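Local structure of succinoglycan biosynthesis protein (Bacillus cereus ATCC 14579, 3B55) at residues A[373-378]-A[395-400]; A[43-48]-A[383-388]; A[406-409]-A[414-417]. The protein binds calcium and belongs to the erythromycin esterase family, so it may act as a hydrolase, although its substrate is not established. The protein carries 1 engineered substitution. All coordinates share one frame; numbering follows the deposited sequence.

In the fold
Contacts 1 and 2 are neighbours at one end of the molecule, their centres about 9 Å apart. They also interlock along the chain: helix 371-376, strand 382-386 and helix 392-398 follow one another, and helix 39-49, from near the modelled N-terminus, packs against all three. The two contacts touch directly, with Val-378 CG1 3.6 Å from Phe-383 CE1. Contact 3 follows later in the chain and lies apart, its centre about 21 Å from that of contact 1 and about 26 Å from that of contact 2. It approaches the calcium site of His-85 and Glu-113: the Ile-408 side chain is about 8 Å from the ion, whereas contacts 1 and 2 are away from it.

Contact 1: A[373-378]-A[395-400]; sequences YIFGQV and KTWLNE
Trp-397 reaches from helix 392-398 to Ile-374 and Phe-375 of helix 371-376, two short helices that bracket strand 382-386 in an alpha-beta-alpha succession. The backbones stay well apart, 11.1 Å between the CA atoms of Ile-374 and Trp-397, and the indole bridges the gap. Its CG stands anti to the backbone N (chi1 165°), which carries the six-membered ring out toward the partner helix. Ile-374 runs antiparallel alongside it and touches with both branches. CD1, at the end of the extended arm, lies 3.5 Å from Trp-397 CZ2 and also near NE1, while the branch methyl CG2 comes within 3.6 Å of the same CZ2. Both methyls thus come to the same side of the indole near CZ2, CD1 at a slant. Phe-375 meets the far end of the benzo ring, its CE2 near the indole plane and at the edge. No hydrogen bond crosses; the contact is van der Waals packing and all three residues are buried. Ile-42 of helix 39-49 touches Trp-397, and the rings of Tyr-37, Tyr-371 and His-402 also meet the indole. Phe-375 in turn rests on Phe-383 and Ile-385 of the strand. The outermost indole carbon, Trp-397 CH2, is shared: Phe-375 CE2 lies 3.6 Å from it and Ile-374 CG2 3.7 Å.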
ATOM      1  N   TYR A 373     -15.954  -7.356 -16.964  1.00 10.61           N
ATOM      2  CA  TYR A 373     -16.469  -7.710 -18.282  1.00  9.71           C
ATOM      3  C   TYR A 373     -16.612  -6.464 -19.151  1.00 11.09           C
ATOM      4  O   TYR A 373     -16.156  -6.431 -20.294  1.00  9.26           O
ATOM      5  CB  TYR A 373     -17.845  -8.363 -18.154  1.00 12.53           C
ATOM      6  CG  TYR A 373     -18.431  -8.796 -19.480  1.00 14.21           C
ATOM      7  CD1 TYR A 373     -18.118 -10.041 -20.023  1.00 16.48           C
ATOM      8  CD2 TYR A 373     -19.273  -7.948 -20.210  1.00 12.77           C
ATOM      9  CE1 TYR A 373     -18.616 -10.435 -21.256  1.00 20.97           C
ATOM     10  CE2 TYR A 373     -19.784  -8.336 -21.453  1.00 16.46           C
ATOM     11  CZ  TYR A 373     -19.444  -9.586 -21.968  1.00 17.31           C
ATOM     12  OH  TYR A 373     -19.907  -9.989 -23.197  1.00 19.58           O
ATOM     13  N   ILE A 374     -17.272  -5.450 -18.601  1.00 11.57           N
ATOM     14  CA  ILE A 374     -17.513  -4.213 -19.315  1.00  9.25           C
ATOM     15  C   ILE A 374     -16.228  -3.522 -19.774  1.00 11.96           C
ATOM     16  O   ILE A 374     -16.096  -3.198 -20.956  1.00  7.43           O
ATOM     17  CB  ILE A 374     -18.406  -3.299 -18.462  1.00 10.91           C
ATOM     18  CG1 ILE A 374     -19.791  -3.959 -18.346  1.00 11.90           C
ATOM     19  CG2 ILE A 374     -18.508  -1.914 -19.085  1.00 10.84           C
ATOM     20  CD1 ILE A 374     -20.758  -3.277 -17.395  1.00 10.06           C
ATOM     21  N   PHE A 375     -15.284  -3.295 -18.862  1.00 10.99           N
ATOM     22  CA  PHE A 375     -14.015  -2.679 -19.251  1.00 11.18           C
ATOM     23  C   PHE A 375     -13.247  -3.676 -20.126  1.00 11.11           C
ATOM     24  O   PHE A 375     -12.416  -3.292 -20.948  1.00 11.56           O
ATOM     25  CB  PHE A 375     -13.178  -2.328 -18.013  1.00  9.76           C
ATOM     26  CG  PHE A 375     -13.482  -0.971 -17.437  1.00  8.39           C
ATOM     27  CD1 PHE A 375     -12.761   0.146 -17.840  1.00 10.80           C
ATOM     28  CD2 PHE A 375     -14.512  -0.807 -16.514  1.00  6.56           C
ATOM     29  CE1 PHE A 375     -13.061   1.409 -17.334  1.00 17.66           C
ATOM     30  CE2 PHE A 375     -14.820   0.444 -16.004  1.00  8.30           C
ATOM     31  CZ  PHE A 375     -14.092   1.557 -16.415  1.00 13.45           C
ATOM     32  N   GLY A 376     -13.543  -4.959 -19.947  1.00 12.03           N
ATOM     33  CA  GLY A 376     -12.883  -5.992 -20.724  1.00 11.09           C
ATOM     34  C   GLY A 376     -13.283  -6.014 -22.190  1.00 12.75           C
ATOM     35  O   GLY A 376     -12.638  -6.685 -22.996  1.00 15.60           O
ATOM     36  N   GLN A 377     -14.348  -5.299 -22.544  1.00 13.20           N
ATOM     37  CA  GLN A 377     -14.788  -5.261 -23.934  1.00 15.13           C
ATOM     38  C   GLN A 377     -14.113  -4.140 -24.733  1.00 17.91           C
ATOM     39  O   GLN A 377     -14.322  -4.024 -25.944  1.00 17.86           O
ATOM     40  CB  GLN A 377     -16.309  -5.115 -24.014  1.00 16.84           C
ATOM     41  CG  GLN A 377     -17.079  -6.278 -23.394  1.00 14.41           C
ATOM     42  CD  GLN A 377     -16.560  -7.626 -23.857  1.00 20.48           C
ATOM     43  OE1 GLN A 377     -15.785  -8.275 -23.155  1.00 31.04           O
ATOM     44  NE2 GLN A 377     -16.971  -8.046 -25.047  1.00 24.55           N
ATOM     45  N   VAL A 378     -13.317  -3.313 -24.056  1.00 15.17           N
ATOM     46  CA  VAL A 378     -12.602  -2.237 -24.735  1.00 15.44           C
ATOM     47  C   VAL A 378     -11.510  -2.900 -25.573  1.00 15.86           C
ATOM     48  O   VAL A 378     -10.758  -3.725 -25.060  1.00 16.41           O
ATOM     49  CB  VAL A 378     -11.965  -1.265 -23.722  1.00 17.18           C
ATOM     50  CG1 VAL A 378     -11.029  -0.299 -24.437  1.00 14.73           C
ATOM     51  CG2 VAL A 378     -13.063  -0.498 -22.992  1.00 14.49           C
ATOM     52  N   LYS A 395     -21.522   7.879 -16.535  1.00 23.50           N
ATOM     53  CA  LYS A 395     -21.293   8.564 -15.278  1.00 21.96           C
ATOM     54  C   LYS A 395     -22.190   7.971 -14.200  1.00 20.98           C
ATOM     55  O   LYS A 395     -21.743   7.696 -13.089  1.00 20.70           O
ATOM     56  CB  LYS A 395     -21.584  10.053 -15.448  1.00 24.69           C
ATOM     57  CG  LYS A 395     -21.352  10.893 -14.209  1.00 32.33           C
ATOM     58  CD  LYS A 395     -21.536  12.369 -14.528  1.00 36.25           C
ATOM     59  CE  LYS A 395     -21.297  13.246 -13.308  1.00 44.09           C
ATOM     60  NZ  LYS A 395     -21.264  14.693 -13.666  1.00 46.79           N
ATOM     61  N   THR A 396     -23.457   7.770 -14.544  1.00 21.61           N
ATOM     62  CA  THR A 396     -24.448   7.212 -13.621  1.00 20.36           C
ATOM     63  C   THR A 396     -24.094   5.779 -13.253  1.00 15.90           C
ATOM     64  O   THR A 396     -24.168   5.385 -12.096  1.00 16.92           O
ATOM     65  CB  THR A 396     -25.852   7.207 -14.262  1.00 23.74           C
ATOM     66  OG1 THR A 396     -26.189   8.535 -14.688  1.00 22.58           O
ATOM     67  CG2 THR A 396     -26.894   6.710 -13.264  1.00 22.02           C
ATOM     68  N   TRP A 397     -23.725   5.003 -14.262  1.00 15.51           N
ATOM     69  CA  TRP A 397     -23.350   3.605 -14.083  1.00 16.32           C
ATOM     70  C   TRP A 397     -22.123   3.476 -13.169  1.00 17.67           C
ATOM     71  O   TRP A 397     -22.043   2.554 -12.361  1.00 18.67           O
ATOM     72  CB  TRP A 397     -23.072   3.000 -15.460  1.00 14.49           C
ATOM     73  CG  TRP A 397     -22.345   1.700 -15.453  1.00 11.78           C
ATOM     74  CD1 TRP A 397     -22.862   0.465 -15.182  1.00  7.85           C
ATOM     75  CD2 TRP A 397     -20.967   1.501 -15.770  1.00  8.60           C
ATOM     76  NE1 TRP A 397     -21.889  -0.493 -15.314  1.00  9.83           N
ATOM     77  CE2 TRP A 397     -20.712   0.117 -15.668  1.00 10.12           C
ATOM     78  CE3 TRP A 397     -19.915   2.360 -16.114  1.00 12.50           C
ATOM     79  CZ2 TRP A 397     -19.451  -0.433 -15.918  1.00 14.74           C
ATOM     80  CZ3 TRP A 397     -18.658   1.817 -16.363  1.00 13.33           C
ATOM     81  CH2 TRP A 397     -18.436   0.430 -16.255  1.00 16.30           C
ATOM     82  N   LEU A 398     -21.178   4.408 -13.295  1.00 16.16           N
ATOM     83  CA  LEU A 398     -19.975   4.390 -12.473  1.00 14.26           C
ATOM     84  C   LEU A 398     -20.276   4.716 -11.009  1.00 17.23           C
ATOM     85  O   LEU A 398     -19.476   4.413 -10.118  1.00 17.13           O
ATOM     86  CB  LEU A 398     -18.937   5.386 -13.001  1.00 13.24           C
ATOM     87  CG  LEU A 398     -18.099   4.993 -14.218  1.00 20.03           C
ATOM     88  CD1 LEU A 398     -17.207   6.154 -14.622  1.00 19.96           C
ATOM     89  CD2 LEU A 398     -17.256   3.768 -13.888  1.00 19.25           C
ATOM     90  N   ASN A 399     -21.422   5.340 -10.754  1.00 19.25           N
ATOM     91  CA  ASN A 399     -21.788   5.691  -9.386  1.00 22.06           C
ATOM     92  C   ASN A 399     -22.765   4.721  -8.745  1.00 21.25           C
ATOM     93  O   ASN A 399     -23.319   4.990  -7.684  1.00 23.68           O
ATOM     94  CB  ASN A 399     -22.344   7.116  -9.324  1.00 24.97           C
ATOM     95  CG  ASN A 399     -21.251   8.155  -9.165  1.00 34.24           C
ATOM     96  OD1 ASN A 399     -20.488   8.428 -10.099  1.00 39.94           O
ATOM     97  ND2 ASN A 399     -21.159   8.734  -7.969  1.00 31.33           N
ATOM     98  N   GLU A 400     -22.971   3.590  -9.400  1.00 21.26           N
ATOM     99  CA  GLU A 400     -23.857   2.566  -8.884  1.00 20.47           C
ATOM    100  C   GLU A 400     -23.012   1.370  -8.478  1.00 20.15           C
ATOM    101  O   GLU A 400     -21.901   1.194  -8.977  1.00 20.54           O
ATOM    102  CB  GLU A 400     -24.861   2.152  -9.954  1.00 20.03           C
ATOM    103  CG  GLU A 400     -25.948   3.170 -10.217  1.00 27.29           C
ATOM    104  CD  GLU A 400     -26.748   2.839 -11.454  1.00 33.88           C
ATOM    105  OE1 GLU A 400     -26.518   1.754 -12.031  1.00 24.75           O
ATOM    106  OE2 GLU A 400     -27.608   3.656 -11.847  1.00 37.90           O
TER

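Contact 2: A[43-48]-A[383-388]; sequences AKWLEA and FFIDLR
Ile-385 holds CG1 anti to its backbone N (chi1 176°) and continues almost fully extended to CD1, so the methyl projects from strand 382-386 toward helix 39-49. On the helix, Trp-45 likewise carries CG anti to its N (chi1 -178°), which swings the benzo end of the indole back toward the strand although the side chain does not set out directly at it. The two meet where Ile-385 CD1 comes within 3.9 Å of Trp-45 CZ3, the methyl approaching the ring at a slant. The same CD1 also lies 4.2 Å from Leu-46 O and 4.4 Å from Leu-46 CD2, so a single methyl group makes the closest contacts with two successive residues of the helix. The side-chain packing is apolar and not especially close, with no hydrogen bond across it and the CA atoms of Leu-46 and Ile-385 8.0 Å apart. Phe-375 of helix 371-376 touches Leu-46, while His-49 stacks on the Trp-45 ring. At the end of the strand Asp-386 starts a polar turn. Arg-388 NE donates to Asp-386 OD1 at 3.0 Å, almost perfectly straight (179°), and NH2 forms a salt bridge to OD2 at 2.9 Å; this side-on, two-nitrogen grip fixes the rotation of the carboxylate. OD1 also accepts from the backbone N of Arg-388, forming an Asx turn. Strand 382-386 runs antiparallel between strands 51-53 and 429-433, and the contact is that of a helix laid over the border of a mixed beta-sheet in an alpha/beta fold.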
ATOM      1  N   ALA A  43     -19.495   0.551 -22.833  1.00 25.43           N
ATOM      2  CA  ALA A  43     -18.195   0.003 -23.211  1.00 26.61           C
ATOM      3  C   ALA A  43     -17.618   0.696 -24.443  1.00 29.64           C
ATOM      4  O   ALA A  43     -16.411   0.644 -24.684  1.00 28.64           O
ATOM      5  CB  ALA A  43     -18.313  -1.490 -23.462  1.00 23.90           C
ATOM      6  N   LYS A  44     -18.485   1.335 -25.225  1.00 29.61           N
ATOM      7  CA  LYS A  44     -18.049   2.040 -26.420  1.00 31.62           C
ATOM      8  C   LYS A  44     -17.625   3.455 -26.055  1.00 27.88           C
ATOM      9  O   LYS A  44     -16.754   4.035 -26.700  1.00 32.07           O
ATOM     10  CB  LYS A  44     -19.170   2.071 -27.463  1.00 34.09           C
ATOM     11  CG  LYS A  44     -19.449   0.715 -28.110  1.00 39.19           C
ATOM     12  CD  LYS A  44     -19.237   0.784 -29.617  1.00 50.37           C
ATOM     13  CE  LYS A  44     -19.092  -0.602 -30.255  1.00 57.77           C
ATOM     14  NZ  LYS A  44     -20.352  -1.153 -30.836  1.00 57.43           N
ATOM     15  N   TRP A  45     -18.246   4.007 -25.018  1.00 28.53           N
ATOM     16  CA  TRP A  45     -17.918   5.351 -24.547  1.00 24.63           C
ATOM     17  C   TRP A  45     -16.548   5.263 -23.872  1.00 22.89           C
ATOM     18  O   TRP A  45     -15.725   6.174 -23.983  1.00 23.71           O
ATOM     19  CB  TRP A  45     -18.968   5.816 -23.535  1.00 24.07           C
ATOM     20  CG  TRP A  45     -18.775   7.207 -23.004  1.00 24.33           C
ATOM     21  CD1 TRP A  45     -19.456   8.332 -23.385  1.00 27.19           C
ATOM     22  CD2 TRP A  45     -17.863   7.618 -21.976  1.00 21.94           C
ATOM     23  NE1 TRP A  45     -19.029   9.417 -22.652  1.00 26.04           N
ATOM     24  CE2 TRP A  45     -18.053   9.007 -21.779  1.00 20.31           C
ATOM     25  CE3 TRP A  45     -16.908   6.951 -21.197  1.00 27.68           C
ATOM     26  CZ2 TRP A  45     -17.320   9.740 -20.838  1.00 21.75           C
ATOM     27  CZ3 TRP A  45     -16.177   7.680 -20.258  1.00 23.44           C
ATOM     28  CH2 TRP A  45     -16.390   9.060 -20.087  1.00 27.54           C
ATOM     29  N   LEU A  46     -16.317   4.153 -23.175  1.00 21.34           N
ATOM     30  CA  LEU A  46     -15.053   3.911 -22.484  1.00 21.25           C
ATOM     31  C   LEU A  46     -13.910   3.819 -23.485  1.00 22.03           C
ATOM     32  O   LEU A  46     -12.804   4.292 -23.224  1.00 21.12           O
ATOM     33  CB  LEU A  46     -15.120   2.606 -21.692  1.00 19.84           C
ATOM     34  CG  LEU A  46     -16.113   2.530 -20.535  1.00 16.62           C
ATOM     35  CD1 LEU A  46     -16.195   1.101 -20.035  1.00 19.99           C
ATOM     36  CD2 LEU A  46     -15.686   3.471 -19.425  1.00 16.85           C
ATOM     37  N   GLU A  47     -14.187   3.207 -24.631  1.00 23.01           N
ATOM     38  CA  GLU A  47     -13.190   3.038 -25.679  1.00 25.93           C
ATOM     39  C   GLU A  47     -12.783   4.381 -26.289  1.00 24.61           C
ATOM     40  O   GLU A  47     -11.613   4.609 -26.601  1.00 24.83           O
ATOM     41  CB  GLU A  47     -13.747   2.123 -26.769  1.00 25.56           C
ATOM     42  CG  GLU A  47     -12.745   1.119 -27.301  1.00 36.68           C
ATOM     43  CD  GLU A  47     -13.412  -0.034 -28.022  1.00 42.08           C
ATOM     44  OE1 GLU A  47     -14.456  -0.516 -27.532  1.00 48.78           O
ATOM     45  OE2 GLU A  47     -12.885  -0.468 -29.066  1.00 45.29           O
ATOM     46  N   ALA A  48     -13.757   5.265 -26.453  1.00 23.90           N
ATOM     47  CA  ALA A  48     -13.505   6.576 -27.033  1.00 25.62           C
ATOM     48  C   ALA A  48     -12.774   7.518 -26.082  1.00 26.12           C
ATOM     49  O   ALA A  48     -12.139   8.473 -26.523  1.00 29.23           O
ATOM     50  CB  ALA A  48     -14.823   7.205 -27.476  1.00 25.81           C
ATOM     51  N   PHE A 383      -4.932   0.273 -20.996  1.00  9.87           N
ATOM     52  CA  PHE A 383      -5.336   1.666 -21.116  1.00  8.22           C
ATOM     53  C   PHE A 383      -5.767   2.207 -19.768  1.00  9.84           C
ATOM     54  O   PHE A 383      -6.023   1.443 -18.838  1.00  9.16           O
ATOM     55  CB  PHE A 383      -6.505   1.809 -22.099  1.00  7.51           C
ATOM     56  CG  PHE A 383      -7.768   1.125 -21.644  1.00  8.87           C
ATOM     57  CD1 PHE A 383      -7.973  -0.231 -21.889  1.00 10.09           C
ATOM     58  CD2 PHE A 383      -8.751   1.833 -20.961  1.00 12.87           C
ATOM     59  CE1 PHE A 383      -9.140  -0.869 -21.464  1.00  8.05           C
ATOM     60  CE2 PHE A 383      -9.920   1.208 -20.531  1.00  9.60           C
ATOM     61  CZ  PHE A 383     -10.117  -0.146 -20.783  1.00 11.41           C
ATOM     62  N   PHE A 384      -5.811   3.528 -19.648  1.00  8.94           N
ATOM     63  CA  PHE A 384      -6.282   4.123 -18.416  1.00 10.81           C
ATOM     64  C   PHE A 384      -7.294   5.199 -18.763  1.00 10.88           C
ATOM     65  O   PHE A 384      -7.419   5.597 -19.927  1.00  9.89           O
ATOM     66  CB  PHE A 384      -5.138   4.667 -17.552  1.00  9.35           C
ATOM     67  CG  PHE A 384      -4.344   5.780 -18.178  1.00 12.64           C
ATOM     68  CD1 PHE A 384      -3.435   5.523 -19.203  1.00 11.61           C
ATOM     69  CD2 PHE A 384      -4.429   7.071 -17.666  1.00  9.01           C
ATOM     70  CE1 PHE A 384      -2.617   6.530 -19.698  1.00  8.61           C
ATOM     71  CE2 PHE A 384      -3.615   8.087 -18.156  1.00 16.57           C
ATOM     72  CZ  PHE A 384      -2.704   7.814 -19.175  1.00 10.92           C
ATOM     73  N   ILE A 385      -8.031   5.657 -17.763  1.00  9.07           N
ATOM     74  CA  ILE A 385      -9.058   6.653 -18.009  1.00 14.32           C
ATOM     75  C   ILE A 385      -9.401   7.418 -16.750  1.00 13.93           C
ATOM     76  O   ILE A 385      -9.295   6.886 -15.642  1.00 14.54           O
ATOM     77  CB  ILE A 385     -10.331   5.966 -18.549  1.00 15.95           C
ATOM     78  CG1 ILE A 385     -11.457   6.984 -18.710  1.00 17.22           C
ATOM     79  CG2 ILE A 385     -10.739   4.836 -17.617  1.00 17.05           C
ATOM     80  CD1 ILE A 385     -12.536   6.524 -19.677  1.00 21.10           C
ATOM     81  N   ASP A 386      -9.813   8.670 -16.925  1.00 13.00           N
ATOM     82  CA  ASP A 386     -10.191   9.508 -15.795  1.00 12.84           C
ATOM     83  C   ASP A 386     -11.683   9.306 -15.540  1.00 14.89           C
ATOM     84  O   ASP A 386     -12.524   9.797 -16.300  1.00 11.34           O
ATOM     85  CB  ASP A 386      -9.928  10.982 -16.106  1.00 12.89           C
ATOM     86  CG  ASP A 386      -9.977  11.854 -14.864  1.00 15.60           C
ATOM     87  OD1 ASP A 386     -10.771  11.544 -13.952  1.00 13.13           O
ATOM     88  OD2 ASP A 386      -9.230  12.856 -14.807  1.00 20.17           O
ATOM     89  N   LEU A 387     -12.007   8.572 -14.481  1.00 12.72           N
ATOM     90  CA  LEU A 387     -13.397   8.300 -14.126  1.00 16.24           C
ATOM     91  C   LEU A 387     -14.134   9.577 -13.710  1.00 16.60           C
ATOM     92  O   LEU A 387     -15.357   9.659 -13.804  1.00 16.54           O
ATOM     93  CB  LEU A 387     -13.457   7.275 -12.985  1.00 15.24           C
ATOM     94  CG  LEU A 387     -12.748   5.934 -13.230  1.00 15.09           C
ATOM     95  CD1 LEU A 387     -12.847   5.065 -11.991  1.00 13.74           C
ATOM     96  CD2 LEU A 387     -13.360   5.230 -14.426  1.00 13.99           C
ATOM     97  N   ARG A 388     -13.384  10.570 -13.251  1.00 18.85           N
ATOM     98  CA  ARG A 388     -13.987  11.826 -12.823  1.00 22.14           C
ATOM     99  C   ARG A 388     -14.528  12.632 -13.999  1.00 20.94           C
ATOM    100  O   ARG A 388     -15.318  13.552 -13.812  1.00 22.99           O
ATOM    101  CB  ARG A 388     -12.960  12.666 -12.070  1.00 20.89           C
ATOM    102  CG  ARG A 388     -12.449  12.030 -10.796  1.00 16.58           C
ATOM    103  CD  ARG A 388     -11.219  12.769 -10.300  1.00 17.35           C
ATOM    104  NE  ARG A 388     -10.184  12.791 -11.329  1.00 11.68           N
ATOM    105  CZ  ARG A 388      -8.982  13.341 -11.179  1.00 14.88           C
ATOM    106  NH1 ARG A 388      -8.650  13.919 -10.031  1.00 10.40           N
ATOM    107  NH2 ARG A 388      -8.114  13.321 -12.186  1.00  6.09           N
TER

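Contact 3: A[406-409]-A[414-417]; sequences AGIT and DIPK
Ala-406 and Lys-417 are joined backbone to backbone just beyond the paired strands of a beta-hairpin. Ala-406 N donates to Lys-417 O at 2.8 Å, nearly straight at 173°, though the N-H arrives from above the carbonyl plane. The buried methyl of Ala-406 is pressed into the same corner, its CB 3.5 Å from Lys-417 O and 3.7 Å from Pro-416 O. Farther along, the two arms of the loop separate, and side chains close the gap. Ile-408 and Ile-415 both place CG2 anti to the backbone N; in Ile-415 this turns the branch methyl toward the other arm, where it lies 3.7 Å from Ile-408 CB and 3.8 Å from Ile-408 CG2. Between this apolar patch and the direct bond a water spans the two arms, accepting from Ile-408 N at 3.0 Å and donating to Pro-416 O, also at 3.0 Å. The outer side is looser. The Pro-416 ring lies along the margin of the contact and touches Phe-318, while the Lys-417 side chain starts away from the other arm and its NZ forms a salt bridge with Glu-411 of the connecting loop. Gly-407, with its positive phi of 71°, turns the chain between the bonded end and the isoleucine pair, and its carbonyl O is bound by His-306 NE2 at the end of strand 301-306. Thr-409 touches the calcium ligand His-85 and pairs by backbone with Lys-351; the loop thus joins strands 402-405 and 418-421, and its 406-409 arm reaches to His-85 and to strand 346-351.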
ATOM      1  N   ALA A 406     -12.482  -9.290  -6.606  1.00 14.64           N
ATOM      2  CA  ALA A 406     -11.981  -8.872  -5.296  1.00 17.01           C
ATOM      3  C   ALA A 406     -10.465  -8.950  -5.147  1.00 15.41           C
ATOM      4  O   ALA A 406      -9.845  -8.074  -4.534  1.00 16.89           O
ATOM      5  CB  ALA A 406     -12.658  -9.687  -4.202  1.00 18.23           C
ATOM      6  N   GLY A 407      -9.876 -10.009  -5.685  1.00  9.59           N
ATOM      7  CA  GLY A 407      -8.435 -10.150  -5.625  1.00 10.43           C
ATOM      8  C   GLY A 407      -7.793 -10.464  -4.284  1.00 11.55           C
ATOM      9  O   GLY A 407      -6.648 -10.063  -4.041  1.00  9.04           O
ATOM     10  N   ILE A 408      -8.506 -11.168  -3.411  1.00 12.10           N
ATOM     11  CA  ILE A 408      -7.950 -11.527  -2.110  1.00 13.63           C
ATOM     12  C   ILE A 408      -6.827 -12.554  -2.315  1.00 12.90           C
ATOM     13  O   ILE A 408      -6.865 -13.364  -3.246  1.00 10.83           O
ATOM     14  CB  ILE A 408      -9.035 -12.095  -1.179  1.00 12.27           C
ATOM     15  CG1 ILE A 408     -10.153 -11.065  -1.019  1.00 15.31           C
ATOM     16  CG2 ILE A 408      -8.441 -12.411   0.190  1.00 11.89           C
ATOM     17  CD1 ILE A 408      -9.643  -9.689  -0.592  1.00 15.97           C
ATOM     18  N   THR A 409      -5.817 -12.514  -1.456  1.00 15.20           N
ATOM     19  CA  THR A 409      -4.682 -13.414  -1.605  1.00 17.51           C
ATOM     20  C   THR A 409      -4.960 -14.885  -1.308  1.00 18.60           C
ATOM     21  O   THR A 409      -4.134 -15.752  -1.606  1.00 18.97           O
ATOM     22  CB  THR A 409      -3.507 -12.920  -0.746  1.00 18.41           C
ATOM     23  OG1 THR A 409      -3.926 -12.805   0.623  1.00 28.10           O
ATOM     24  CG2 THR A 409      -3.040 -11.561  -1.234  1.00 17.26           C
ATOM     25  N   ASP A 414     -15.046 -19.231   2.334  1.00 15.27           N
ATOM     26  CA  ASP A 414     -15.493 -18.026   3.014  1.00 18.94           C
ATOM     27  C   ASP A 414     -14.837 -16.752   2.527  1.00 21.29           C
ATOM     28  O   ASP A 414     -14.927 -15.711   3.177  1.00 23.71           O
ATOM     29  CB  ASP A 414     -15.268 -18.192   4.511  1.00 16.81           C
ATOM     30  CG  ASP A 414     -15.904 -19.453   5.040  1.00 19.04           C
ATOM     31  OD1 ASP A 414     -17.147 -19.559   4.970  1.00 16.37           O
ATOM     32  OD2 ASP A 414     -15.157 -20.336   5.507  1.00 18.12           O
ATOM     33  N   ILE A 415     -14.170 -16.844   1.386  1.00 21.00           N
ATOM     34  CA  ILE A 415     -13.511 -15.691   0.802  1.00 22.68           C
ATOM     35  C   ILE A 415     -14.173 -15.396  -0.543  1.00 21.21           C
ATOM     36  O   ILE A 415     -14.029 -16.149  -1.505  1.00 21.90           O
ATOM     37  CB  ILE A 415     -12.016 -15.964   0.611  1.00 22.40           C
ATOM     38  CG1 ILE A 415     -11.384 -16.251   1.973  1.00 25.65           C
ATOM     39  CG2 ILE A 415     -11.345 -14.776  -0.070  1.00 21.86           C
ATOM     40  CD1 ILE A 415     -10.017 -16.868   1.886  1.00 22.70           C
ATOM     41  N   PRO A 416     -14.934 -14.298  -0.615  1.00 20.41           N
ATOM     42  CA  PRO A 416     -15.622 -13.908  -1.847  1.00 20.41           C
ATOM     43  C   PRO A 416     -14.646 -13.612  -2.974  1.00 19.96           C
ATOM     44  O   PRO A 416     -13.609 -12.984  -2.741  1.00 18.09           O
ATOM     45  CB  PRO A 416     -16.404 -12.670  -1.425  1.00 20.40           C
ATOM     46  CG  PRO A 416     -15.526 -12.074  -0.358  1.00 22.71           C
ATOM     47  CD  PRO A 416     -15.131 -13.287   0.439  1.00 19.87           C
ATOM     48  N   LYS A 417     -14.970 -14.064  -4.185  1.00 18.52           N
ATOM     49  CA  LYS A 417     -14.093 -13.811  -5.318  1.00 18.78           C
ATOM     50  C   LYS A 417     -14.428 -12.471  -5.967  1.00 19.88           C
ATOM     51  O   LYS A 417     -13.606 -11.907  -6.696  1.00 18.17           O
ATOM     52  CB  LYS A 417     -14.167 -14.932  -6.359  1.00 19.49           C
ATOM     53  CG  LYS A 417     -12.945 -14.914  -7.293  1.00 26.26           C
ATOM     54  CD  LYS A 417     -13.003 -15.949  -8.407  1.00 35.06           C
ATOM     55  CE  LYS A 417     -12.870 -17.367  -7.885  1.00 41.16           C
ATOM     56  NZ  LYS A 417     -11.617 -17.543  -7.107  1.00 46.73           N
TER
HETATM   57  O   HOH W   1     -10.895 -12.964  -3.915  1.00 14.24           O